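Local coordinates for immune protein (Enterobacter cloacae, PDB 6D7Y) that binds the toxic C-terminal tip of the contact-dependent growth inhibition protein CdiA and, as its immunity partner, probably neutralises it, at residues F5-E10 with L113-Y118; N130-G133 with P137-D140. All coordinates share one frame; numbering follows the deposited sequence.

Contact 1 of 2, residues F5-E10 with L113-Y118; sequences FEVIFE and LEFQKY
Val-7 and Phe-115 meet almost at right angles, the two methyls of the valine lying against the phenylalanine from its CB outward. At the root of the aromatic side chain, Phe-115 CB is 3.9 Å from Val-7 CG1, and the same methyl lies 3.8 Å from Phe-115 CG. Past CG the ring's sides diverge: Phe-115 CD2 stays 4.0 Å from Val-7 CG1, while CD1 and CE1 both lie 3.7 Å from CG2, CZ farther. CG2 thus sits over one face, 3.9 Å from the ring centroid and 21° off the normal, a CH-pi contact displaced toward the rim. The valine can offer both methyls because CG1 stands anti to its carbonyl carbon while CG2 falls between N and C (chi1 -62°). A looser aromatic contact lies beside this pair: Phe-9 brings its edge to Tyr-118, CZ to CE2 4.4 Å, and the tyrosine hydroxyl is hydrogen-bonded to Glu-23. All four residues are buried where helix 105-126 packs on the antiparallel sheet. Strand 3-10 runs between strands 93-102 and 130-135, Leu-98 and Met-112 also touch Val-7, and Phe-115 reaches on to Phe-72 and Val-74 of strand 63-75.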
loop_
_atom_site.group_PDB
_atom_site.type_symbol
_atom_site.label_atom_id
_atom_site.label_comp_id
_atom_site.label_asym_id
_atom_site.label_seq_id
_atom_site.Cartn_x
_atom_site.Cartn_y
_atom_site.Cartn_z
ATOM N N PHE B 5 -10.020 -3.500 -5.072
ATOM C CA PHE B 5 -10.000 -3.115 -3.661
ATOM C C PHE B 5 -8.665 -2.496 -3.316
ATOM O O PHE B 5 -7.693 -2.637 -4.053
ATOM C CB PHE B 5 -10.289 -4.301 -2.752
ATOM C CG PHE B 5 -11.674 -4.867 -2.919
ATOM C CD1 PHE B 5 -12.739 -4.366 -2.205
ATOM C CD2 PHE B 5 -11.909 -5.873 -3.835
ATOM C CE1 PHE B 5 -14.032 -4.843 -2.384
ATOM C CE2 PHE B 5 -13.197 -6.373 -4.001
ATOM C CZ PHE B 5 -14.256 -5.869 -3.283
ATOM N N GLU B 6 -8.606 -1.764 -2.206
ATOM C CA GLU B 6 -7.340 -1.215 -1.830
ATOM C C GLU B 6 -7.237 -0.954 -0.331
ATOM O O GLU B 6 -8.240 -0.817 0.354
ATOM C CB GLU B 6 -6.980 0.063 -2.623
ATOM C CG GLU B 6 -7.653 1.318 -2.182
ATOM C CD GLU B 6 -7.300 2.570 -3.009
ATOM O OE1 GLU B 6 -6.220 2.672 -3.650
ATOM O OE2 GLU B 6 -8.140 3.485 -2.994
ATOM N N VAL B 7 -6.005 -0.982 0.150
ATOM C CA VAL B 7 -5.694 -0.635 1.536
ATOM C C VAL B 7 -4.669 0.482 1.440
ATOM O O VAL B 7 -3.820 0.498 0.542
ATOM C CB VAL B 7 -5.210 -1.803 2.420
ATOM C CG1 VAL B 7 -6.283 -2.871 2.529
ATOM C CG2 VAL B 7 -3.898 -2.385 1.921
ATOM N N ILE B 8 -4.741 1.417 2.390
ATOM C CA ILE B 8 -3.886 2.577 2.385
ATOM C C ILE B 8 -3.243 2.861 3.740
ATOM O O ILE B 8 -3.926 2.788 4.779
ATOM C CB ILE B 8 -4.732 3.864 2.105
ATOM C CG1 ILE B 8 -5.536 3.783 0.794
ATOM C CG2 ILE B 8 -3.854 5.111 2.088
ATOM C CD1 ILE B 8 -4.737 3.790 -0.446
ATOM N N PHE B 9 -1.937 3.157 3.708
ATOM C CA PHE B 9 -1.197 3.639 4.894
ATOM C C PHE B 9 -1.168 5.149 4.605
ATOM O O PHE B 9 -0.449 5.599 3.706
ATOM C CB PHE B 9 0.229 3.121 4.957
ATOM C CG PHE B 9 0.370 1.625 5.092
ATOM C CD1 PHE B 9 0.479 0.822 3.963
ATOM C CD2 PHE B 9 0.482 1.025 6.346
ATOM C CE1 PHE B 9 0.661 -0.549 4.083
ATOM C CE2 PHE B 9 0.659 -0.348 6.473
ATOM C CZ PHE B 9 0.755 -1.136 5.331
ATOM N N GLU B 10 -1.959 5.935 5.340
ATOM C CA GLU B 10 -2.059 7.374 5.090
ATOM C C GLU B 10 -1.162 8.180 6.016
ATOM O O GLU B 10 -1.162 7.943 7.213
ATOM C CB GLU B 10 -3.482 7.839 5.304
ATOM C CG GLU B 10 -3.718 9.286 4.908
ATOM C CD GLU B 10 -5.114 9.753 5.236
ATOM O OE1 GLU B 10 -5.563 9.492 6.354
ATOM O OE2 GLU B 10 -5.755 10.400 4.380
ATOM N N LEU B 113 -9.946 -8.089 6.617
ATOM C CA LEU B 113 -9.742 -8.306 8.050
ATOM C C LEU B 113 -8.310 -8.734 8.350
ATOM O O LEU B 113 -7.753 -8.356 9.384
ATOM C CB LEU B 113 -10.771 -9.263 8.653
ATOM C CG LEU B 113 -12.204 -8.731 8.811
ATOM C CD1 LEU B 113 -13.086 -9.805 9.419
ATOM C CD2 LEU B 113 -12.255 -7.486 9.691
ATOM N N GLU B 114 -7.703 -9.489 7.443
ATOM C CA GLU B 114 -6.306 -9.876 7.609
ATOM C C GLU B 114 -5.415 -8.646 7.447
ATOM O O GLU B 114 -4.457 -8.483 8.201
ATOM C CB GLU B 114 -5.911 -11.005 6.652
ATOM C CG GLU B 114 -6.594 -12.334 6.948
ATOM C CD GLU B 114 -6.218 -12.973 8.290
ATOM O OE1 GLU B 114 -6.736 -14.078 8.566
ATOM O OE2 GLU B 114 -5.422 -12.411 9.083
ATOM N N PHE B 115 -5.733 -7.767 6.486
ATOM C CA PHE B 115 -4.961 -6.528 6.339
ATOM C C PHE B 115 -5.085 -5.657 7.575
ATOM O O PHE B 115 -4.094 -5.068 8.024
ATOM C CB PHE B 115 -5.383 -5.707 5.117
ATOM C CG PHE B 115 -4.602 -6.009 3.875
ATOM C CD1 PHE B 115 -3.288 -5.570 3.765
ATOM C CD2 PHE B 115 -5.181 -6.657 2.806
ATOM C CE1 PHE B 115 -2.546 -5.810 2.622
ATOM C CE2 PHE B 115 -4.450 -6.890 1.650
ATOM C CZ PHE B 115 -3.129 -6.464 1.558
ATOM N N GLN B 116 -6.306 -5.555 8.114
ATOM C CA GLN B 116 -6.528 -4.744 9.328
ATOM C C GLN B 116 -5.600 -5.200 10.465
ATOM O O GLN B 116 -4.983 -4.377 11.159
ATOM C CB GLN B 116 -8.001 -4.792 9.797
ATOM C CG GLN B 116 -8.279 -3.827 10.965
ATOM C CD GLN B 116 -9.691 -3.901 11.531
ATOM O OE1 GLN B 116 -10.296 -4.973 11.581
ATOM N NE2 GLN B 116 -10.216 -2.749 12.004
ATOM N N LYS B 117 -5.525 -6.512 10.669
ATOM C CA LYS B 117 -4.660 -7.080 11.712
ATOM C C LYS B 117 -3.185 -6.778 11.459
ATOM O O LYS B 117 -2.460 -6.344 12.368
ATOM C CB LYS B 117 -4.834 -8.596 11.791
ATOM C CG LYS B 117 -6.206 -9.072 12.224
ATOM C CD LYS B 117 -6.270 -10.592 12.132
ATOM C CE LYS B 117 -7.639 -11.134 12.504
ATOM N NZ LYS B 117 -7.978 -10.797 13.911
ATOM N N TYR B 118 -2.748 -7.051 10.232
ATOM C CA TYR B 118 -1.378 -6.800 9.801
ATOM C C TYR B 118 -0.945 -5.348 9.984
ATOM O O TYR B 118 0.107 -5.077 10.573
ATOM C CB TYR B 118 -1.181 -7.214 8.331
ATOM C CG TYR B 118 0.149 -6.748 7.786
ATOM C CD1 TYR B 118 1.336 -7.285 8.267
ATOM C CD2 TYR B 118 0.220 -5.761 6.812
ATOM C CE1 TYR B 118 2.564 -6.851 7.801
ATOM C CE2 TYR B 118 1.444 -5.322 6.331
ATOM C CZ TYR B 118 2.612 -5.873 6.830
ATOM O OH TYR B 118 3.840 -5.449 6.377
#

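Contact 2 of 2, residues N130-G133 with P137-D140; sequences NFYG and PASD
The ring of Tyr-132 meets Ala-138 with one flank, CD1 and CE1, and the carbonyl oxygen and the methyl of the alanine approach that flank differently. The carbonyl comes in obliquely: Tyr-132 CD1 lies 3.5 Å from Ala-138 O and CE1 3.6 Å from the same oxygen, so both carbons are approached almost equally. The methyl instead lies close to the ring plane, beyond the CD1-CE1 bond, with Ala-138 CB 3.9 Å from Tyr-132 CD1 and slightly farther from CE1. The nitrogen of the same peptide, Ser-139 N, also approaches obliquely and is 3.8 Å from Tyr-132 CE1, so the Ala-138/Ser-139 peptide unit is met through its O, C and N. Beyond that the contact thins out: the serine side chain starts away from the strand, and its CB comes no nearer than 4.5 Å to Tyr-132 OH. The tyrosine reaches the loop because its CG falls between the backbone N and carbonyl carbon, chi1 47°. Together, strands 130-135 and 144-147 form a beta hairpin with a long connection, and the 137-140 segment of that connection folds back beside the first strand as a type I turn. Asp-140 N closes the turn on Pro-137 O at 3.0 Å, and the peptide bond before Pro-137 is cis. Where the loop passes the backbone of the strand, Ala-138 CB approaches Gly-133 C at 4.3 Å. Arg-144, at the start of the returning strand, makes a cation-pi contact with the Tyr-132 ring. It also donates through NE to Ala-138 O and through NH1 to Ser-139 O, and its positive charge would probably polarise both carbonyls, including the one lying against the tyrosine.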
loop_
_atom_site.group_PDB
_atom_site.type_symbol
_atom_site.label_atom_id
_atom_site.label_comp_id
_atom_site.label_asym_id
_atom_site.label_seq_id
_atom_site.Cartn_x
_atom_site.Cartn_y
_atom_site.Cartn_z
ATOM N N ASN B 130 -3.044 7.088 9.643
ATOM C CA ASN B 130 -4.237 6.258 9.587
ATOM C C ASN B 130 -4.001 5.132 8.614
ATOM O O ASN B 130 -3.095 5.215 7.788
ATOM C CB ASN B 130 -5.431 7.046 9.040
ATOM C CG ASN B 130 -5.900 8.131 9.962
ATOM O OD1 ASN B 130 -6.296 7.876 11.098
ATOM N ND2 ASN B 130 -5.916 9.348 9.457
ATOM N N PHE B 131 -4.795 4.083 8.763
ATOM C CA PHE B 131 -4.772 2.938 7.832
ATOM C C PHE B 131 -6.233 2.557 7.595
ATOM O O PHE B 131 -7.058 2.629 8.510
ATOM C CB PHE B 131 -3.875 1.796 8.316
ATOM C CG PHE B 131 -4.209 1.244 9.669
ATOM C CD1 PHE B 131 -3.759 1.879 10.828
ATOM C CD2 PHE B 131 -4.891 0.045 9.810
ATOM C CE1 PHE B 131 -4.036 1.351 12.082
ATOM C CE2 PHE B 131 -5.170 -0.480 11.064
ATOM C CZ PHE B 131 -4.747 0.176 12.202
ATOM N N TYR B 132 -6.584 2.176 6.370
ATOM C CA TYR B 132 -7.972 1.851 6.067
ATOM C C TYR B 132 -8.008 1.057 4.813
ATOM O O TYR B 132 -7.005 1.004 4.105
ATOM C CB TYR B 132 -8.879 3.100 5.967
ATOM C CG TYR B 132 -8.351 4.261 5.140
ATOM C CD1 TYR B 132 -8.573 4.329 3.776
ATOM C CD2 TYR B 132 -7.631 5.296 5.732
ATOM C CE1 TYR B 132 -8.107 5.390 3.023
ATOM C CE2 TYR B 132 -7.165 6.373 4.989
ATOM C CZ TYR B 132 -7.390 6.401 3.625
ATOM O OH TYR B 132 -6.934 7.444 2.854
ATOM N N GLY B 133 -9.143 0.412 4.583
ATOM C CA GLY B 133 -9.304 -0.438 3.413
ATOM C C GLY B 133 -10.735 -0.454 2.942
ATOM O O GLY B 133 -11.671 -0.392 3.734
ATOM N N PRO B 137 -12.323 3.845 -4.604
ATOM C CA PRO B 137 -11.183 4.281 -3.808
ATOM C C PRO B 137 -11.452 4.105 -2.300
ATOM O O PRO B 137 -12.532 4.438 -1.820
ATOM C CB PRO B 137 -11.080 5.755 -4.157
ATOM C CG PRO B 137 -12.487 6.182 -4.317
ATOM C CD PRO B 137 -13.237 4.972 -4.861
ATOM N N ALA B 138 -10.453 3.600 -1.579
ATOM C CA ALA B 138 -10.570 3.337 -0.149
ATOM C C ALA B 138 -10.852 4.588 0.653
ATOM O O ALA B 138 -11.401 4.497 1.743
ATOM C CB ALA B 138 -9.335 2.631 0.369
ATOM N N SER B 139 -10.481 5.746 0.116
ATOM C CA SER B 139 -10.765 7.035 0.784
ATOM C C SER B 139 -12.277 7.229 1.044
ATOM O O SER B 139 -12.668 7.926 1.986
ATOM C CB SER B 139 -10.267 8.189 -0.071
ATOM O OG SER B 139 -10.924 8.196 -1.324
ATOM N N ASP B 140 -13.120 6.616 0.211
ATOM C CA ASP B 140 -14.574 6.731 0.374
ATOM C C ASP B 140 -15.032 5.935 1.584
ATOM O O ASP B 140 -15.021 4.716 1.563
ATOM C CB ASP B 140 -15.318 6.235 -0.878
ATOM C CG ASP B 140 -15.251 7.218 -2.030
ATOM O OD1 ASP B 140 -14.842 8.399 -1.839
ATOM O OD2 ASP B 140 -15.655 6.801 -3.131
#

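Contacts 1 and 2, with centres about 8 Å apart, share the neighbouring antiparallel strands 3-10 and 130-135. The strands are joined through main-chain bonds such as Glu-10 N to Asn-130 O, 2.8 Å, and the pairing of Ile-8 with Tyr-132. Side chains alternate along strand 3-10: Val-7 points to helix 105-126, whereas Glu-6 points away from it and receives Ala-138 N on its OE2 at 2.7 Å. The same strand therefore meets the helix of contact 1 and holds the turn of contact 2. At the other end, Glu-10 OE1 is hydrogen-bonded to Asn-130 ND2. In the chain, contact 1 is completed before contact 2 begins.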